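Local coordinates for flavin-nucleotide-binding protein (Azotobacter vinelandii, PDB 6RK0), which binds FAD and heme b and, as the flavocytochrome Anf3, probably serves as a low-potential terminal oxidase associated with the iron-only nitrogenase, at residues F61-R64 with V69-H72; I100-Y105 with E183-P188; K132-V137 with G143-L148. All blocks are in the same frame, centred on the assembly; numbering follows the deposited sequence. Where two conformers were deposited one is given.

Contact 1: F61-R64 with V69-H72; sequences FFWR and VYWH. With HEM (protoporphyrin IX containing Fe), chain C.
Trp-63 lays a face of its indole over the CB of Tyr-70, a CH-pi contact in which Trp-63 CE2 comes within 3.3 Å of that carbon. The phenol ring continues past the indole, tilted by 22° and slid so far that the rings barely overlap. With Trp-63 CG placed between backbone N and carbonyl carbon (chi1 67°), the indole folds back across the partner strand. The backbones of the two residues form an antiparallel hydrogen-bonded pair: Trp-63 N to Tyr-70 O is 3.0 Å, Tyr-70 N to Trp-63 O 2.8 Å. Phe-62 CD2 rests 3.9 Å from Val-69 CG1.

At the heme end a water joins the two segments. It lies 2.7 Å from Phe-61 O, to which it can donate, and accepts from His-72 N and His-72 ND1, which, with the 2.0 Å bond of His-72 NE2 to the iron, helps to fix the turn of the imidazole. A second water takes the other axial position. Phe-61 N and His-72 O both hydrogen-bond FAD, so the hairpin serves both cofactors. Strand 159-165 pairs with strand 68-74, Leu-39 of helix 32-40 covers Phe-62 and Val-69, and Phe-136 of helix 126-140 stacks on Trp-63.

Contact 2: I100-Y105 with E183-P188; sequences IARSAY and EDYAFP. With HEM (protoporphyrin IX containing Fe), chain H.
Arg-102 reaches Tyr-185 because its CG stands anti to its carbonyl carbon (chi1 -64°) and the chain then runs extended from CG to NE, carrying the guanidinium to the far loop, where the side chains cross at about a right angle. Tyr-185 CE1 comes over one face of the guanidinium, near its rim and 3.3 Å from Arg-102 NH1, with the two planes 36° apart. Arg-102 CD passes 3.4 Å from Asp-184 O, the carbonyl that accepts from Phe-187 N to close a type I turn.

Two waters complete the join. One lies in the guanidinium plane, accepts the N-H of Arg-102 NE at 2.9 Å, and donates to Tyr-185 O at 2.8 Å and Phe-187 O at 2.7 Å, so the arginine holds the turn's carbonyls through it. The other accepts from Ser-103 OG and donates to Asp-184 OD2 at 2.7 Å. Arg-102 NH1 forms salt bridges with Asp-180 and with Asp-206 of the second subunit, while Asp-184 pairs with Arg-149 of that subunit. A leucine in place of Arg-102 would probably leave Asp-180 and Asp-206 of the second subunit without this partner, and the turn's water without its donor.

Tyr-105 O accepts from a water 2.1 Å from the heme iron, and Tyr-105 CE1 packs 3.6 Å from heme CMD; Lys-172 and Arg-23 of this chain hydrogen-bond the heme. The loops meet at the subunit interface beside this pocket, which Ala-104 and Tyr-105 help to line, consistent with the split-barrel flavoproteins of this family, whose flavin sits at the dimer interface.

Contact 3: K132-V137 with G143-L148; sequences KLRNFV and GEWERL. With HEM (protoporphyrin IX containing Fe), chain C.
Arg-134 lies along one face of Trp-145, where helix 126-140 of this flavin-binding, split-barrel-type domain meets the loop that follows it. Arg-134 CB sits above the middle of the indole, 3.7 Å from Trp-145 CD2. Arg-134 CG comes next, 3.4 Å from Trp-145 CG. Arg-134 CD then makes a CH-pi contact over the five-membered ring, 3.3 Å from Trp-145 CD1. The chain is extended from CG to NE, and one face of the guanidinium lies over Trp-145 CD1, its plane 23° from that of the indole. Arg-134 NE, CZ and NH1 all have that carbon as nearest neighbour, NE at 3.4 Å; NE also has a long, weak ion pair with Asp-138. At the tip Arg-134 NH2 reaches Glu-146 CB at 3.8 Å, the carboxylate staying beyond salt-bridge range. A second conformer makes this outer end less certain.

Val-137 approaches from the edge of the indole, its CG2 3.8 Å from Trp-145 CE3. Within the loop, Arg-147 NH1 forms a salt bridge with the anti lone pair of Glu-144 OE1. Trp-145 also packs on Ala-104 of the second subunit. Both segments line the heme: Phe-136 CE2 lies 3.4 Å from heme C3B, and Trp-145 CZ3 meets heme CMC at 3.8 Å.

Overall arrangement
Contacts 1 and 3 are neighbours, their centres 14 Å apart: Phe-136 of helix 126-140 packs on Trp-63 and His-72 of the hairpin, and both contacts border the same heme. Contact 2 lies on the far side of the subunit, across the chain's centre from contact 3, its centre 42 Å from contact 1 and 51 Å from contact 3, beside the other heme. Contact 1 closes first along the chain; segment 100-105 follows, then all of contact 3, and finally 183-188. Dimerisation brings the distant ends together: Ala-104 and Arg-102 of the second subunit pack on Trp-145 and Leu-148. Each heme is thus enclosed by hairpin and helix from one subunit and loops from the other.

Contact 1: F61-R64 with V69-H72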
loop_
_atom_site.group_PDB
_atom_site.type_symbol
_atom_site.label_atom_id
_atom_site.label_comp_id
_atom_site.label_asym_id
_atom_site.label_seq_id
_atom_site.Cartn_x
_atom_site.Cartn_y
_atom_site.Cartn_z
ATOM N N PHE A 61 8.210 5.736 -2.248
ATOM C CA PHE A 61 8.693 6.125 -0.927
ATOM C C PHE A 61 8.391 7.598 -0.663
ATOM O O PHE A 61 8.266 8.393 -1.603
ATOM C CB PHE A 61 10.193 5.839 -0.788
ATOM C CG PHE A 61 10.488 4.451 -0.225
ATOM C CD1 PHE A 61 9.598 3.353 -0.441
ATOM C CD2 PHE A 61 11.511 4.273 0.664
ATOM C CE1 PHE A 61 9.870 2.074 0.092
ATOM C CE2 PHE A 61 11.806 3.015 1.177
ATOM C CZ PHE A 61 10.988 1.918 0.909
ATOM N N PHE A 62 8.303 7.968 0.622
ATOM C CA PHE A 62 8.174 9.373 0.993
ATOM C C PHE A 62 8.829 9.602 2.327
ATOM O O PHE A 62 9.073 8.664 3.092
ATOM C CB PHE A 62 6.688 9.816 1.062
ATOM C CG PHE A 62 5.991 9.307 2.295
ATOM C CD1 PHE A 62 5.583 7.981 2.400
ATOM C CD2 PHE A 62 5.877 10.109 3.413
ATOM C CE1 PHE A 62 5.057 7.492 3.562
ATOM C CE2 PHE A 62 5.346 9.627 4.597
ATOM C CZ PHE A 62 4.928 8.319 4.673
ATOM N N TRP A 63 9.107 10.882 2.603
ATOM C CA TRP A 63 9.625 11.261 3.908
ATOM C C TRP A 63 8.963 12.561 4.349
ATOM O O TRP A 63 8.521 13.352 3.519
ATOM C CB TRP A 63 11.157 11.344 3.934
ATOM C CG TRP A 63 11.783 12.423 3.134
ATOM C CD1 TRP A 63 12.341 13.582 3.639
ATOM C CD2 TRP A 63 12.008 12.470 1.700
ATOM N NE1 TRP A 63 12.864 14.319 2.610
ATOM C CE2 TRP A 63 12.703 13.665 1.423
ATOM C CE3 TRP A 63 11.728 11.602 0.636
ATOM C CZ2 TRP A 63 13.109 14.005 0.108
ATOM C CZ3 TRP A 63 12.157 11.924 -0.662
ATOM C CH2 TRP A 63 12.812 13.131 -0.905
ATOM N N ARG A 64 8.896 12.779 5.656
ATOM C CA ARG A 64 8.292 13.984 6.200
ATOM C C ARG A 64 9.373 14.899 6.749
ATOM O O ARG A 64 10.301 14.450 7.436
ATOM C CB ARG A 64 7.321 13.644 7.330
ATOM C CG ARG A 64 6.572 14.864 7.858
ATOM C CD ARG A 64 5.573 14.560 8.953
ATOM N NE ARG A 64 6.151 14.099 10.208
ATOM C CZ ARG A 64 6.563 14.914 11.172
ATOM N NH1 ARG A 64 6.527 16.240 11.024
ATOM N NH2 ARG A 64 6.981 14.398 12.311
ATOM N N VAL A 69 5.392 16.510 3.272
ATOM C CA VAL A 69 5.991 15.258 2.851
ATOM C C VAL A 69 6.592 15.432 1.478
ATOM O O VAL A 69 6.166 16.293 0.690
ATOM C CB VAL A 69 5.015 14.064 2.858
ATOM C CG1 VAL A 69 4.604 13.723 4.270
ATOM C CG2 VAL A 69 3.864 14.294 1.915
ATOM N N TYR A 70 7.587 14.597 1.194
ATOM C CA TYR A 70 8.415 14.686 0.010
ATOM C C TYR A 70 8.518 13.313 -0.639
ATOM O O TYR A 70 8.506 12.291 0.052
ATOM C CB TYR A 70 9.868 15.111 0.389
ATOM C CG TYR A 70 9.930 16.509 0.981
ATOM C CD1 TYR A 70 9.556 16.748 2.306
ATOM C CD2 TYR A 70 10.329 17.599 0.198
ATOM C CE1 TYR A 70 9.582 18.054 2.840
ATOM C CE2 TYR A 70 10.356 18.892 0.737
ATOM C CZ TYR A 70 9.967 19.102 2.044
ATOM O OH TYR A 70 10.020 20.384 2.527
ATOM N N TRP A 71 8.682 13.299 -1.965
ATOM C CA TRP A 71 8.974 12.069 -2.691
ATOM C C TRP A 71 9.839 12.439 -3.896
ATOM O O TRP A 71 9.967 13.622 -4.255
ATOM C CB TRP A 71 7.705 11.284 -3.060
ATOM C CG TRP A 71 6.739 11.986 -3.970
ATOM C CD1 TRP A 71 6.544 11.766 -5.304
ATOM C CD2 TRP A 71 5.752 12.974 -3.595
ATOM N NE1 TRP A 71 5.512 12.557 -5.764
ATOM C CE2 TRP A 71 5.006 13.295 -4.736
ATOM C CE3 TRP A 71 5.419 13.599 -2.388
ATOM C CZ2 TRP A 71 3.950 14.235 -4.716
ATOM C CZ3 TRP A 71 4.399 14.555 -2.369
ATOM C CH2 TRP A 71 3.686 14.834 -3.520
ATOM N N HIS A 72 10.476 11.436 -4.496
ATOM C CA HIS A 72 11.469 11.665 -5.532
ATOM C C HIS A 72 11.258 10.717 -6.703
ATOM O O HIS A 72 10.644 9.657 -6.576
ATOM C CB HIS A 72 12.905 11.501 -4.997
ATOM C CG HIS A 72 13.397 10.073 -5.030
ATOM N ND1 HIS A 72 12.842 9.048 -4.283
ATOM C CD2 HIS A 72 14.364 9.488 -5.775
ATOM C CE1 HIS A 72 13.438 7.916 -4.593
ATOM N NE2 HIS A 72 14.369 8.155 -5.484
HETATM C CHA HEM C . 13.984 6.119 -8.961
HETATM C CHB HEM C . 14.160 4.249 -4.554
HETATM C CHC HEM C . 17.366 7.623 -3.291
HETATM C CHD HEM C . 17.410 9.297 -7.772
HETATM C C1A HEM C . 13.784 5.322 -7.867
HETATM C C2A HEM C . 12.882 4.176 -7.865
HETATM C C3A HEM C . 12.914 3.643 -6.630
HETATM C C4A HEM C . 13.846 4.467 -5.874
HETATM C CMA HEM C . 12.201 2.439 -6.078
HETATM C CAA HEM C . 12.081 3.651 -9.066
HETATM C CBA HEM C . 12.930 2.788 -10.039
HETATM C CGA HEM C . 11.976 1.965 -10.864
HETATM O O1A HEM C . 11.824 0.710 -10.645
HETATM O O2A HEM C . 11.292 2.563 -11.759
HETATM C C1B HEM C . 15.060 4.976 -3.820
HETATM C C2B HEM C . 15.338 4.779 -2.416
HETATM C C3B HEM C . 16.221 5.731 -2.079
HETATM C C4B HEM C . 16.515 6.526 -3.257
HETATM C CMB HEM C . 14.684 3.684 -1.582
HETATM C CAB HEM C . 16.893 6.029 -0.761
HETATM C CBB HEM C . 16.896 5.236 0.305
HETATM C C1C HEM C . 17.652 8.371 -4.395
HETATM C C2C HEM C . 18.572 9.468 -4.416
HETATM C C3C HEM C . 18.630 9.911 -5.676
HETATM C C4C HEM C . 17.718 9.109 -6.449
HETATM C CMC HEM C . 19.273 10.006 -3.178
HETATM C CAC HEM C . 19.467 11.022 -6.251
HETATM C CBC HEM C . 20.723 11.241 -5.796
HETATM C C1D HEM C . 16.441 8.605 -8.490
HETATM C C2D HEM C . 16.100 8.852 -9.860
HETATM C C3D HEM C . 15.148 7.978 -10.193
HETATM C C4D HEM C . 14.879 7.167 -9.019
HETATM C CMD HEM C . 16.721 9.922 -10.754
HETATM C CAD HEM C . 14.497 7.774 -11.556
HETATM C CBD HEM C . 15.252 6.688 -12.347
HETATM C CGD HEM C . 14.760 6.626 -13.782
HETATM O O1D HEM C . 13.749 5.952 -14.058
HETATM O O2D HEM C . 15.372 7.277 -14.660
HETATM N NA HEM C . 14.370 5.482 -6.643
HETATM N NB HEM C . 15.782 6.026 -4.326
HETATM N NC HEM C . 17.148 8.167 -5.642
HETATM N ND HEM C . 15.696 7.574 -7.985
HETATM FE FE HEM C . 15.743 6.857 -6.151
HETATM O O HOH W 1 10.280 8.843 -3.284
HETATM O O HOH W 2 17.244 5.486 -6.731
#

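Contact 2: I100-Y105 with E183-P188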
loop_
_atom_site.group_PDB
_atom_site.type_symbol
_atom_site.label_atom_id
_atom_site.label_comp_id
_atom_site.label_asym_id
_atom_site.label_seq_id
_atom_site.Cartn_x
_atom_site.Cartn_y
_atom_site.Cartn_z
ATOM N N ILE A 100 -11.706 -10.904 12.979
ATOM C CA ILE A 100 -12.576 -12.048 12.765
ATOM C C ILE A 100 -13.776 -11.896 13.699
ATOM O O ILE A 100 -13.645 -11.948 14.928
ATOM C CB ILE A 100 -11.822 -13.341 13.082
ATOM C CG1 ILE A 100 -10.614 -13.503 12.142
ATOM C CG2 ILE A 100 -12.735 -14.553 12.986
ATOM C CD1 ILE A 100 -9.612 -14.532 12.545
ATOM N N ALA A 101 -14.948 -11.672 13.118
ATOM C CA ALA A 101 -16.178 -11.447 13.857
ATOM C C ALA A 101 -17.067 -12.688 13.793
ATOM O O ALA A 101 -16.806 -13.641 13.062
ATOM C CB ALA A 101 -16.904 -10.246 13.301
ATOM N N ARG A 102 -18.166 -12.661 14.560
ATOM C CA ARG A 102 -19.160 -13.730 14.563
ATOM C C ARG A 102 -20.018 -13.732 13.315
ATOM O O ARG A 102 -20.573 -14.780 12.973
ATOM C CB ARG A 102 -20.035 -13.591 15.813
ATOM C CG ARG A 102 -19.286 -13.776 17.092
ATOM C CD ARG A 102 -19.956 -13.099 18.288
ATOM N NE ARG A 102 -19.175 -13.257 19.495
ATOM C CZ ARG A 102 -18.058 -12.588 19.768
ATOM N NH1 ARG A 102 -17.682 -11.547 19.006
ATOM N NH2 ARG A 102 -17.353 -12.883 20.850
ATOM N N SER A 103 -20.182 -12.582 12.663
ATOM C CA SER A 103 -20.860 -12.491 11.378
ATOM C C SER A 103 -19.882 -12.015 10.320
ATOM O O SER A 103 -18.991 -11.195 10.602
ATOM C CB SER A 103 -22.076 -11.557 11.434
ATOM O OG SER A 103 -21.675 -10.196 11.474
ATOM N N ALA A 104 -20.077 -12.493 9.093
ATOM C CA ALA A 104 -19.228 -12.069 7.986
ATOM C C ALA A 104 -19.271 -10.555 7.792
ATOM O O ALA A 104 -18.245 -9.916 7.532
ATOM C CB ALA A 104 -19.671 -12.796 6.727
ATOM N N TYR A 105 -20.466 -9.967 7.931
ATOM C CA TYR A 105 -20.677 -8.554 7.714
ATOM C C TYR A 105 -19.785 -7.712 8.621
ATOM O O TYR A 105 -19.438 -6.594 8.240
ATOM C CB TYR A 105 -22.153 -8.264 8.020
ATOM C CG TYR A 105 -22.640 -6.876 7.765
ATOM C CD1 TYR A 105 -22.932 -6.442 6.469
ATOM C CD2 TYR A 105 -22.890 -6.001 8.805
ATOM C CE1 TYR A 105 -23.472 -5.213 6.206
ATOM C CE2 TYR A 105 -23.422 -4.734 8.554
ATOM C CZ TYR A 105 -23.711 -4.352 7.248
ATOM O OH TYR A 105 -24.255 -3.093 6.958
ATOM N N GLU A 183 -26.813 -8.605 19.320
ATOM C CA GLU A 183 -27.591 -9.830 19.369
ATOM C C GLU A 183 -26.816 -11.063 18.937
ATOM O O GLU A 183 -27.361 -12.156 19.068
ATOM C CB GLU A 183 -28.854 -9.692 18.540
ATOM C CG GLU A 183 -28.562 -9.389 17.098
ATOM C CD GLU A 183 -28.585 -7.886 16.751
ATOM O OE1 GLU A 183 -28.077 -7.025 17.535
ATOM O OE2 GLU A 183 -29.121 -7.573 15.659
ATOM N N ASP A 184 -25.589 -10.943 18.433
ATOM C CA ASP A 184 -24.830 -12.096 17.963
ATOM C C ASP A 184 -23.901 -12.703 19.004
ATOM O O ASP A 184 -23.252 -13.711 18.724
ATOM C CB ASP A 184 -24.028 -11.698 16.722
ATOM C CG ASP A 184 -24.905 -11.437 15.494
ATOM O OD1 ASP A 184 -26.032 -11.966 15.434
ATOM O OD2 ASP A 184 -24.443 -10.725 14.585
ATOM N N TYR A 185 -23.838 -12.136 20.210
ATOM C CA TYR A 185 -22.866 -12.602 21.193
ATOM C C TYR A 185 -23.183 -13.955 21.812
ATOM O O TYR A 185 -22.306 -14.490 22.491
ATOM C CB TYR A 185 -22.586 -11.516 22.238
ATOM C CG TYR A 185 -21.612 -10.492 21.702
ATOM C CD1 TYR A 185 -20.237 -10.678 21.829
ATOM C CD2 TYR A 185 -22.054 -9.398 20.990
ATOM C CE1 TYR A 185 -19.336 -9.789 21.274
ATOM C CE2 TYR A 185 -21.180 -8.494 20.425
ATOM C CZ TYR A 185 -19.802 -8.677 20.577
ATOM O OH TYR A 185 -18.946 -7.788 19.987
ATOM N N ALA A 186 -24.370 -14.517 21.595
ATOM C CA ALA A 186 -24.613 -15.890 22.016
ATOM C C ALA A 186 -24.310 -16.898 20.908
ATOM O O ALA A 186 -24.425 -18.118 21.137
ATOM C CB ALA A 186 -26.067 -16.076 22.468
ATOM N N PHE A 187 -23.925 -16.430 19.697
ATOM C CA PHE A 187 -23.704 -17.355 18.610
ATOM C C PHE A 187 -22.363 -18.069 18.801
ATOM O O PHE A 187 -21.345 -17.412 19.056
ATOM C CB PHE A 187 -23.753 -16.659 17.244
ATOM C CG PHE A 187 -23.736 -17.651 16.124
ATOM C CD1 PHE A 187 -24.905 -18.279 15.738
ATOM C CD2 PHE A 187 -22.555 -18.071 15.546
ATOM C CE1 PHE A 187 -24.877 -19.277 14.786
ATOM C CE2 PHE A 187 -22.540 -19.068 14.600
ATOM C CZ PHE A 187 -23.693 -19.648 14.192
ATOM N N PRO A 188 -22.318 -19.389 18.691
ATOM C CA PRO A 188 -21.063 -20.129 19.036
ATOM C C PRO A 188 -20.061 -20.138 17.880
ATOM O O PRO A 188 -19.860 -21.131 17.157
ATOM C CB PRO A 188 -21.572 -21.542 19.341
ATOM C CG PRO A 188 -22.768 -21.674 18.453
ATOM C CD PRO A 188 -23.450 -20.322 18.450
HETATM C CHA HEM H . -16.837 -2.229 5.009
HETATM C CHB HEM H . -13.285 -5.348 5.790
HETATM C CHC HEM H . -16.244 -8.966 4.730
HETATM C CHD HEM H . -19.889 -5.869 4.267
HETATM C C1A HEM H . -15.610 -2.772 5.326
HETATM C C2A HEM H . -14.458 -1.984 5.712
HETATM C C3A HEM H . -13.455 -2.846 5.937
HETATM C C4A HEM H . -13.993 -4.188 5.681
HETATM C CMA HEM H . -12.014 -2.618 6.389
HETATM C CAA HEM H . -14.418 -0.470 5.883
HETATM C CBA HEM H . -14.983 -0.005 7.234
HETATM C CGA HEM H . -14.518 1.407 7.458
HETATM O O1A HEM H . -13.647 1.642 8.347
HETATM O O2A HEM H . -14.973 2.337 6.744
HETATM C C1B HEM H . -13.782 -6.625 5.582
HETATM C C2B HEM H . -13.004 -7.844 5.665
HETATM C C3B HEM H . -13.826 -8.834 5.356
HETATM C C4B HEM H . -15.135 -8.256 5.107
HETATM C CMB HEM H . -11.526 -7.939 5.992
HETATM C CAB HEM H . -13.606 -10.346 5.262
HETATM C CBB HEM H . -12.544 -11.010 5.684
HETATM C C1C HEM H . -17.504 -8.444 4.482
HETATM C C2C HEM H . -18.675 -9.199 4.136
HETATM C C3C HEM H . -19.695 -8.372 4.055
HETATM C C4C HEM H . -19.174 -7.043 4.348
HETATM C CMC HEM H . -18.664 -10.687 3.843
HETATM C CAC HEM H . -21.153 -8.633 3.763
HETATM C CBC HEM H . -21.732 -9.755 4.206
HETATM C C1D HEM H . -19.369 -4.593 4.361
HETATM C C2D HEM H . -20.113 -3.366 4.227
HETATM C C3D HEM H . -19.257 -2.360 4.446
HETATM C C4D HEM H . -17.964 -2.953 4.720
HETATM C CMD HEM H . -21.601 -3.268 3.881
HETATM C CAD HEM H . -19.579 -0.868 4.497
HETATM C CBD HEM H . -19.842 -0.458 5.967
HETATM C CGD HEM H . -20.449 0.920 6.016
HETATM O O1D HEM H . -19.689 1.914 5.864
HETATM O O2D HEM H . -21.667 1.063 6.253
HETATM N NA HEM H . -15.320 -4.118 5.321
HETATM N NB HEM H . -15.088 -6.900 5.256
HETATM N NC HEM H . -17.821 -7.109 4.594
HETATM N ND HEM H . -18.052 -4.324 4.678
HETATM FE FE HEM H . -16.559 -5.604 4.929
HETATM O O HOH W 3 -20.417 -15.501 20.744
HETATM O O HOH W 4 -22.258 -9.294 14.085
HETATM O O HOH W 5 -17.085 -5.678 6.947
#

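Contact 3: K132-V137 with G143-L148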
loop_
_atom_site.group_PDB
_atom_site.type_symbol
_atom_site.label_atom_id
_atom_site.label_comp_id
_atom_site.label_asym_id
_atom_site.label_seq_id
_atom_site.Cartn_x
_atom_site.Cartn_y
_atom_site.Cartn_z
ATOM N N LYS A 132 17.362 17.965 0.610
ATOM C CA LYS A 132 16.204 17.127 0.927
ATOM C C LYS A 132 16.513 15.647 0.684
ATOM O O LYS A 132 16.093 14.787 1.466
ATOM C CB LYS A 132 14.992 17.565 0.098
ATOM C CG LYS A 132 14.514 18.993 0.197
ATOM C CD LYS A 132 14.041 19.352 1.572
ATOM C CE LYS A 132 13.510 20.752 1.670
ATOM N NZ LYS A 132 13.400 21.083 3.106
ATOM N N LEU A 133 17.235 15.334 -0.397
ATOM C CA LEU A 133 17.590 13.934 -0.672
ATOM C C LEU A 133 18.492 13.362 0.407
ATOM O O LEU A 133 18.351 12.179 0.773
ATOM C CB LEU A 133 18.236 13.829 -2.050
ATOM C CG LEU A 133 17.251 14.058 -3.208
ATOM C CD1 LEU A 133 18.002 14.339 -4.505
ATOM C CD2 LEU A 133 16.289 12.841 -3.385
ATOM N N ARG A 134 19.421 14.164 0.944
ATOM C CA ARG A 134 20.223 13.660 2.054
ATOM C C ARG A 134 19.346 13.390 3.278
ATOM O O ARG A 134 19.540 12.389 3.978
ATOM C CB ARG A 134 21.365 14.633 2.380
ATOM C CG ARG A 134 22.189 14.171 3.582
ATOM C CD ARG A 134 23.512 14.916 3.756
ATOM N NE ARG A 134 24.329 14.307 4.825
ATOM C CZ ARG A 134 25.639 14.499 5.025
ATOM N NH1 ARG A 134 26.365 15.339 4.265
ATOM N NH2 ARG A 134 26.236 13.857 6.033
ATOM N N ASN A 135 18.353 14.257 3.538
ATOM C CA ASN A 135 17.446 14.014 4.651
ATOM C C ASN A 135 16.689 12.706 4.452
ATOM O O ASN A 135 16.459 11.971 5.416
ATOM C CB ASN A 135 16.449 15.169 4.760
ATOM C CG ASN A 135 17.082 16.490 5.158
ATOM O OD1 ASN A 135 18.154 16.535 5.772
ATOM N ND2 ASN A 135 16.391 17.586 4.831
ATOM N N PHE A 136 16.279 12.411 3.212
ATOM C CA PHE A 136 15.586 11.147 2.923
ATOM C C PHE A 136 16.466 9.960 3.295
ATOM O O PHE A 136 16.052 9.062 4.046
ATOM C CB PHE A 136 15.258 11.150 1.433
ATOM C CG PHE A 136 14.642 9.895 0.872
ATOM C CD1 PHE A 136 13.743 9.108 1.585
ATOM C CD2 PHE A 136 14.979 9.536 -0.435
ATOM C CE1 PHE A 136 13.172 7.970 0.967
ATOM C CE2 PHE A 136 14.385 8.423 -1.056
ATOM C CZ PHE A 136 13.486 7.655 -0.331
ATOM N N VAL A 137 17.693 9.923 2.773
ATOM C CA VAL A 137 18.557 8.775 3.006
ATOM C C VAL A 137 18.857 8.617 4.491
ATOM O O VAL A 137 18.759 7.511 5.034
ATOM C CB VAL A 137 19.851 8.935 2.170
ATOM C CG1 VAL A 137 20.917 7.939 2.598
ATOM C CG2 VAL A 137 19.535 8.846 0.687
ATOM N N GLY A 143 23.265 8.520 9.374
ATOM C CA GLY A 143 24.651 8.724 8.989
ATOM C C GLY A 143 25.034 8.117 7.649
ATOM O O GLY A 143 26.214 8.128 7.288
ATOM N N GLU A 144 24.074 7.592 6.881
ATOM C CA GLU A 144 24.438 6.815 5.720
ATOM C C GLU A 144 24.963 7.665 4.569
ATOM O O GLU A 144 25.897 7.239 3.877
ATOM C CB GLU A 144 23.276 5.953 5.287
ATOM C CG GLU A 144 23.592 5.016 4.157
ATOM C CD GLU A 144 24.496 3.841 4.516
ATOM O OE1 GLU A 144 24.974 3.691 5.679
ATOM O OE2 GLU A 144 24.737 3.070 3.548
ATOM N N TRP A 145 24.374 8.834 4.315
ATOM C CA TRP A 145 24.724 9.625 3.132
ATOM C C TRP A 145 26.226 9.891 3.066
ATOM O O TRP A 145 26.852 9.795 1.999
ATOM C CB TRP A 145 23.937 10.923 3.158
ATOM C CG TRP A 145 24.221 11.885 2.023
ATOM C CD1 TRP A 145 25.239 12.806 1.948
ATOM C CD2 TRP A 145 23.440 12.048 0.815
ATOM N NE1 TRP A 145 25.130 13.508 0.784
ATOM C CE2 TRP A 145 24.045 13.055 0.067
ATOM C CE3 TRP A 145 22.306 11.426 0.294
ATOM C CZ2 TRP A 145 23.526 13.488 -1.149
ATOM C CZ3 TRP A 145 21.781 11.843 -0.923
ATOM C CH2 TRP A 145 22.393 12.873 -1.632
ATOM N N GLU A 146 26.822 10.217 4.226
ATOM C CA GLU A 146 28.241 10.512 4.374
ATOM C C GLU A 146 29.145 9.353 4.004
ATOM O O GLU A 146 30.329 9.595 3.711
ATOM C CB GLU A 146 28.493 10.862 5.865
ATOM C CG GLU A 146 29.885 10.428 6.462
ATOM C CD GLU A 146 30.336 11.200 7.716
ATOM O OE1 GLU A 146 29.482 11.764 8.432
ATOM O OE2 GLU A 146 31.564 11.261 7.974
ATOM N N ARG A 147 28.648 8.115 4.164
ATOM C CA ARG A 147 29.423 6.910 3.890
ATOM C C ARG A 147 29.560 6.612 2.402
ATOM O O ARG A 147 30.418 5.818 2.004
ATOM C CB ARG A 147 28.833 5.674 4.598
ATOM C CG ARG A 147 28.626 5.817 6.128
ATOM C CD ARG A 147 28.067 4.570 6.780
ATOM N NE ARG A 147 27.927 4.874 8.189
ATOM C CZ ARG A 147 26.771 5.075 8.841
ATOM N NH1 ARG A 147 25.573 4.922 8.262
ATOM N NH2 ARG A 147 26.821 5.421 10.114
ATOM N N LEU A 148 28.700 7.183 1.572
ATOM C CA LEU A 148 28.522 6.750 0.188
ATOM C C LEU A 148 29.539 7.406 -0.730
ATOM O O LEU A 148 30.177 8.416 -0.402
ATOM C CB LEU A 148 27.102 7.058 -0.286
ATOM C CG LEU A 148 26.026 6.478 0.612
ATOM C CD1 LEU A 148 24.627 6.936 0.133
ATOM C CD2 LEU A 148 26.096 4.974 0.685
HETATM C CHA HEM C . 13.984 6.119 -8.961
HETATM C CHB HEM C . 14.160 4.249 -4.554
HETATM C CHC HEM C . 17.366 7.623 -3.291
HETATM C CHD HEM C . 17.410 9.297 -7.772
HETATM C C1A HEM C . 13.784 5.322 -7.867
HETATM C C2A HEM C . 12.882 4.176 -7.865
HETATM C C3A HEM C . 12.914 3.643 -6.630
HETATM C C4A HEM C . 13.846 4.467 -5.874
HETATM C CMA HEM C . 12.201 2.439 -6.078
HETATM C CAA HEM C . 12.081 3.651 -9.066
HETATM C CBA HEM C . 12.930 2.788 -10.039
HETATM C CGA HEM C . 11.976 1.965 -10.864
HETATM O O1A HEM C . 11.824 0.710 -10.645
HETATM O O2A HEM C . 11.292 2.563 -11.759
HETATM C C1B HEM C . 15.060 4.976 -3.820
HETATM C C2B HEM C . 15.338 4.779 -2.416
HETATM C C3B HEM C . 16.221 5.731 -2.079
HETATM C C4B HEM C . 16.515 6.526 -3.257
HETATM C CMB HEM C . 14.684 3.684 -1.582
HETATM C CAB HEM C . 16.893 6.029 -0.761
HETATM C CBB HEM C . 16.896 5.236 0.305
HETATM C C1C HEM C . 17.652 8.371 -4.395
HETATM C C2C HEM C . 18.572 9.468 -4.416
HETATM C C3C HEM C . 18.630 9.911 -5.676
HETATM C C4C HEM C . 17.718 9.109 -6.449
HETATM C CMC HEM C . 19.273 10.006 -3.178
HETATM C CAC HEM C . 19.467 11.022 -6.251
HETATM C CBC HEM C . 20.723 11.241 -5.796
HETATM C C1D HEM C . 16.441 8.605 -8.490
HETATM C C2D HEM C . 16.100 8.852 -9.860
HETATM C C3D HEM C . 15.148 7.978 -10.193
HETATM C C4D HEM C . 14.879 7.167 -9.019
HETATM C CMD HEM C . 16.721 9.922 -10.754
HETATM C CAD HEM C . 14.497 7.774 -11.556
HETATM C CBD HEM C . 15.252 6.688 -12.347
HETATM C CGD HEM C . 14.760 6.626 -13.782
HETATM O O1D HEM C . 13.749 5.952 -14.058
HETATM O O2D HEM C . 15.372 7.277 -14.660
HETATM N NA HEM C . 14.370 5.482 -6.643
HETATM N NB HEM C . 15.782 6.026 -4.326
HETATM N NC HEM C . 17.148 8.167 -5.642
HETATM N ND HEM C . 15.696 7.574 -7.985
HETATM FE FE HEM C . 15.743 6.857 -6.151
HETATM O O HOH W 2 17.244 5.486 -6.731
#